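Local coordinates for purine nucleoside phosphorylase (Bacillus licheniformis, PDB 6DZD), which probably catalyses both the phosphorolysis of adenosine, inosine and S-methyl-5'-thioadenosine and the deamination of adenosine, as a zinc-containing member of the YfiH/LACC1 family, at residues 190-195 / 214-219; 154-159 / 199-204. All coordinates share one frame; numbering follows the deposited sequence.

Interaction 1: 190-195 / 214-219. With ZN (zinc ion), chain C.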
# COMPACT_ATOMS: atom_id res chain seq x y z
N CYS A 190 -1.98 -10.05 -15.11
CA CYS A 190 -1.46 -11.26 -14.48
C CYS A 190 -2.35 -11.81 -13.38
O CYS A 190 -1.88 -12.68 -12.63
CB CYS A 190 -0.07 -11.02 -13.88
SG CYS A 190 1.01 -9.92 -14.78
N TYR A 191 -3.58 -11.33 -13.21
CA TYR A 191 -4.37 -11.67 -12.02
C TYR A 191 -5.74 -12.25 -12.41
O TYR A 191 -6.59 -11.53 -12.96
CB TYR A 191 -4.55 -10.45 -11.13
CG TYR A 191 -5.14 -10.77 -9.78
CD1 TYR A 191 -4.64 -11.82 -9.01
CD2 TYR A 191 -6.20 -10.02 -9.25
CE1 TYR A 191 -5.18 -12.12 -7.77
CE2 TYR A 191 -6.74 -10.32 -8.01
CZ TYR A 191 -6.22 -11.37 -7.27
OH TYR A 191 -6.75 -11.70 -6.03
N THR A 192 -5.96 -13.54 -12.11
CA THR A 192 -7.25 -14.16 -12.36
C THR A 192 -7.82 -14.74 -11.07
O THR A 192 -7.08 -15.23 -10.22
CB THR A 192 -7.19 -15.25 -13.45
OG1 THR A 192 -6.35 -16.33 -13.02
CG2 THR A 192 -6.69 -14.68 -14.79
N VAL A 193 -9.14 -14.66 -10.91
CA VAL A 193 -9.81 -15.01 -9.66
C VAL A 193 -11.01 -15.90 -9.96
O VAL A 193 -11.48 -15.99 -11.09
CB VAL A 193 -10.24 -13.76 -8.86
CG1 VAL A 193 -9.01 -12.97 -8.43
CG2 VAL A 193 -11.19 -12.89 -9.68
N ASP A 194 -11.50 -16.57 -8.92
CA ASP A 194 -12.67 -17.43 -9.04
C ASP A 194 -13.95 -16.65 -8.74
O ASP A 194 -13.94 -15.43 -8.56
CB ASP A 194 -12.52 -18.67 -8.14
CG ASP A 194 -12.26 -18.33 -6.66
OD1 ASP A 194 -12.59 -17.20 -6.20
OD2 ASP A 194 -11.72 -19.22 -5.94
N ASP A 195 -15.09 -17.36 -8.71
CA ASP A 195 -16.36 -16.76 -8.35
C ASP A 195 -16.35 -16.25 -6.93
O ASP A 195 -17.03 -15.26 -6.62
CB ASP A 195 -17.49 -17.77 -8.50
CG ASP A 195 -17.85 -18.02 -9.94
OD1 ASP A 195 -18.54 -17.15 -10.51
OD2 ASP A 195 -17.43 -19.05 -10.51
N LEU A 214 -13.47 -9.07 -16.27
CA LEU A 214 -14.09 -9.75 -17.40
C LEU A 214 -14.03 -11.24 -17.15
O LEU A 214 -13.39 -11.71 -16.19
CB LEU A 214 -13.43 -9.40 -18.74
CG LEU A 214 -11.96 -9.80 -18.98
CD1 LEU A 214 -11.79 -11.24 -19.53
CD2 LEU A 214 -11.33 -8.77 -19.92
N THR A 215 -14.70 -11.98 -18.02
CA THR A 215 -14.80 -13.44 -17.98
C THR A 215 -13.93 -14.03 -19.09
O THR A 215 -14.18 -13.77 -20.27
CB THR A 215 -16.25 -13.91 -18.15
OG1 THR A 215 -17.06 -13.45 -17.06
CG2 THR A 215 -16.32 -15.43 -18.24
N ILE A 216 -12.89 -14.78 -18.71
CA ILE A 216 -12.14 -15.55 -19.70
C ILE A 216 -12.95 -16.77 -20.13
O ILE A 216 -13.26 -16.97 -21.32
CB ILE A 216 -10.77 -15.95 -19.12
CG1 ILE A 216 -10.01 -14.68 -18.69
CG2 ILE A 216 -9.99 -16.77 -20.13
CD1 ILE A 216 -8.92 -14.89 -17.68
N LYS A 217 -13.32 -17.59 -19.16
CA LYS A 217 -14.16 -18.76 -19.35
C LYS A 217 -14.98 -18.89 -18.08
O LYS A 217 -14.73 -18.17 -17.10
CB LYS A 217 -13.32 -20.02 -19.63
CG LYS A 217 -12.26 -20.25 -18.57
CD LYS A 217 -11.43 -21.47 -18.89
CE LYS A 217 -11.06 -22.21 -17.62
NZ LYS A 217 -11.00 -23.68 -17.86
N GLU A 218 -15.94 -19.81 -18.07
CA GLU A 218 -16.81 -19.91 -16.92
C GLU A 218 -15.98 -20.21 -15.68
O GLU A 218 -15.17 -21.14 -15.68
CB GLU A 218 -17.87 -20.99 -17.13
CG GLU A 218 -18.58 -21.36 -15.83
CD GLU A 218 -19.94 -22.00 -16.08
OE1 GLU A 218 -20.98 -21.36 -15.76
OE2 GLU A 218 -19.99 -23.15 -16.60
N GLY A 219 -16.14 -19.36 -14.65
CA GLY A 219 -15.43 -19.51 -13.39
C GLY A 219 -14.05 -18.90 -13.33
O GLY A 219 -13.45 -18.89 -12.24
ZN ZN C . 1.31 -7.80 -15.21

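Interaction 2: 154-159 / 199-204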
# COMPACT_ATOMS: atom_id res chain seq x y z
N GLY A 154 -9.41 -6.90 1.14
CA GLY A 154 -9.54 -5.52 1.56
C GLY A 154 -10.24 -4.68 0.52
O GLY A 154 -10.89 -3.69 0.86
N THR A 155 -10.13 -5.07 -0.74
CA THR A 155 -10.83 -4.34 -1.78
C THR A 155 -12.32 -4.60 -1.69
O THR A 155 -13.12 -3.65 -1.64
CB THR A 155 -10.25 -4.71 -3.15
OG1 THR A 155 -8.87 -4.32 -3.17
CG2 THR A 155 -11.00 -3.97 -4.28
N ALA A 156 -12.71 -5.87 -1.59
CA ALA A 156 -14.12 -6.18 -1.41
C ALA A 156 -14.68 -5.55 -0.13
O ALA A 156 -15.85 -5.19 -0.08
CB ALA A 156 -14.31 -7.70 -1.40
N LEU A 157 -13.85 -5.39 0.91
CA LEU A 157 -14.32 -4.74 2.13
C LEU A 157 -14.44 -3.24 1.98
O LEU A 157 -15.13 -2.61 2.80
CB LEU A 157 -13.39 -5.05 3.30
CG LEU A 157 -13.54 -6.46 3.89
CD1 LEU A 157 -12.33 -6.81 4.78
CD2 LEU A 157 -14.85 -6.62 4.64
N GLY A 158 -13.81 -2.66 0.97
CA GLY A 158 -13.82 -1.22 0.79
C GLY A 158 -12.95 -0.49 1.80
O GLY A 158 -13.32 0.61 2.25
N ILE A 159 -11.80 -1.06 2.15
CA ILE A 159 -10.92 -0.39 3.10
C ILE A 159 -10.50 0.99 2.60
O ILE A 159 -10.27 1.90 3.40
CB ILE A 159 -9.69 -1.27 3.40
CG1 ILE A 159 -8.89 -0.69 4.57
CG2 ILE A 159 -8.83 -1.38 2.19
CD1 ILE A 159 -7.60 -1.45 4.88
N ASP A 199 -17.78 -12.65 -6.71
CA ASP A 199 -19.05 -12.43 -6.02
C ASP A 199 -18.90 -11.36 -4.95
O ASP A 199 -19.82 -10.57 -4.71
CB ASP A 199 -19.58 -13.73 -5.43
CG ASP A 199 -20.19 -14.65 -6.49
OD1 ASP A 199 -20.41 -14.20 -7.63
OD2 ASP A 199 -20.44 -15.82 -6.16
N LYS A 200 -17.76 -11.34 -4.25
CA LYS A 200 -17.57 -10.37 -3.19
C LYS A 200 -17.26 -8.98 -3.76
O LYS A 200 -17.73 -7.97 -3.22
CB LYS A 200 -16.45 -10.83 -2.26
CG LYS A 200 -16.89 -11.73 -1.11
CD LYS A 200 -15.70 -12.32 -0.36
CE LYS A 200 -16.01 -12.48 1.11
NZ LYS A 200 -17.25 -13.28 1.28
N ILE A 201 -16.53 -8.92 -4.87
CA ILE A 201 -16.29 -7.65 -5.54
C ILE A 201 -17.60 -7.05 -6.07
O ILE A 201 -17.92 -5.88 -5.80
CB ILE A 201 -15.27 -7.85 -6.68
CG1 ILE A 201 -13.90 -8.30 -6.13
CG2 ILE A 201 -15.15 -6.59 -7.52
CD1 ILE A 201 -13.14 -7.25 -5.30
N ARG A 202 -18.37 -7.84 -6.81
CA ARG A 202 -19.58 -7.31 -7.42
C ARG A 202 -20.62 -6.90 -6.37
O ARG A 202 -21.65 -6.32 -6.74
CB ARG A 202 -20.13 -8.32 -8.43
CG ARG A 202 -21.26 -9.16 -7.95
CD ARG A 202 -21.87 -9.93 -9.10
NE ARG A 202 -21.14 -11.16 -9.44
CZ ARG A 202 -20.72 -11.46 -10.67
NH1 ARG A 202 -20.94 -10.61 -11.67
NH2 ARG A 202 -20.07 -12.60 -10.89
N ASN A 203 -20.38 -7.18 -5.09
CA ASN A 203 -21.25 -6.76 -4.00
C ASN A 203 -20.81 -5.46 -3.36
O ASN A 203 -21.37 -5.06 -2.34
CB ASN A 203 -21.35 -7.84 -2.93
CG ASN A 203 -22.63 -8.64 -3.04
OD1 ASN A 203 -23.61 -8.21 -3.68
ND2 ASN A 203 -22.65 -9.81 -2.40
N LEU A 204 -19.82 -4.79 -3.95
CA LEU A 204 -19.41 -3.48 -3.47
C LEU A 204 -20.50 -2.46 -3.81
O LEU A 204 -21.24 -2.64 -4.78
CB LEU A 204 -18.08 -3.06 -4.11
CG LEU A 204 -16.82 -3.57 -3.40
CD1 LEU A 204 -15.65 -3.72 -4.34
CD2 LEU A 204 -16.45 -2.66 -2.23

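Interaction 1: 190-195 / 214-219
Asp-194 and Gly-219 bring the two backbones nearest each other, their CA atoms 5.6 Å apart, whereas Thr-192 and Ile-216 are separated by 8.9 Å from CA to CA. The runs 192-195 and 216-219 point 38° apart, so they close up toward Gly-219 instead of pairing. Strand 220-223 lies between 192-193 and 213-215 in a three-stranded antiparallel sheet: backbone hydrogen bonds join Val-193 to Tyr-221 and Leu-214 to Arg-222. A classic beta bulge sets Ile-216 and Lys-217 opposite the single residue Glu-220, where the chain changes direction. Gly-219 O lies 3.6 Å from Asp-194 CA.

Two side chains bridge the wide end. Thr-192 and Ile-216 cross at about a right angle, methyl against methyl, with Thr-192 CG2 3.7 Å from Ile-216 CD1. A chi1 of 64° tucks Thr-192 OG1 between its own backbone N and carbonyl carbon; the hydroxyl hydrogen-bonds Glu-220 OE2 while the methyl meets the isoleucine. At the other end, the carboxylate of Asp-195 comes alongside the glycine backbone, placing OD2 3.5 Å from Gly-219 CA, while OD1 is hydrogen-bonded to Tyr-221 OH. Asp-194 turns its carboxylate away and N-caps helix 195-201, OD1 accepting from Val-197 N.

Before the strand, Cys-190 SG binds the zinc ion at 2.2 Å; Cys-189, Cys-249 and Cys-252 complete a four-cysteine site. Across the segments the contact is van der Waals only and small, 160 Å² in all. Thr-192 OG1 is engaged by Glu-220, Asp-195 OD1 by Tyr-221 and Asp-194 OD1 by Val-197 N, consistent with the spacing of the two edges being set largely by the strand between them.

Interaction 2: 154-159 / 199-204
Apolar packing dominates where Ala-156 meets Ile-201, their CA atoms 4.9 Å apart. Ala-156 CB rests 3.9 Å from Lys-200 CB, so the small methyl lets the helix backbones approach closely. Ile-201 reaches in with CD1, which lies 4.1 Å from Ala-156 CB and 4.0 Å from Thr-155 CG2. The side chain bends at both torsions (chi1 -63°, chi2 -68°), bringing CD1 nearer the facing helix than CB.

Methyl-to-carbonyl contacts form the second group. Leu-204 lays its isobutyl end against the last turn of helix 152-157: CD2 lies 3.4 Å from Ala-156 O and 3.5 Å from Thr-155 O, with CD1 also near the latter. In the reverse sense, Ala-156 CB is 3.9 Å from Lys-200 O.

Backbone hydrogen bonds stay within each segment. Gly-158 N donates to Thr-155 O and Ile-159 N to Gly-154 O, closing a Schellman motif at Gly-158, while a type I turn from Ile-201 to Leu-204 directs the leucine inward.

Helix 225-236 packs against Thr-155 and Leu-204 through Val-228; Thr-155 also touches Ala-150 of strand 144-150, and Ile-201 touches Phe-213 of strand 213-215.

In the fold
The centres of the two interactions lie 16 Å apart, on the same side of the chain's centre, and their segments alternate in sequence: 154-159, 190-195, 199-204, 214-219. Helix 195-201 connects them, its start belonging to interaction 1 and its end to interaction 2, before the chain runs on to strand 213-215. Interaction 1 is peripheral, about 24 Å from the chain centre, at the small three-stranded sheet beside the zinc site. Interaction 2 is buried and nearer, its centre about 17 Å from the chain centre. Helix 195-201 thus joins the small sheet, next to the zinc site, to helix 152-157, which follows directly on strand 144-150 of a six-stranded mixed sheet.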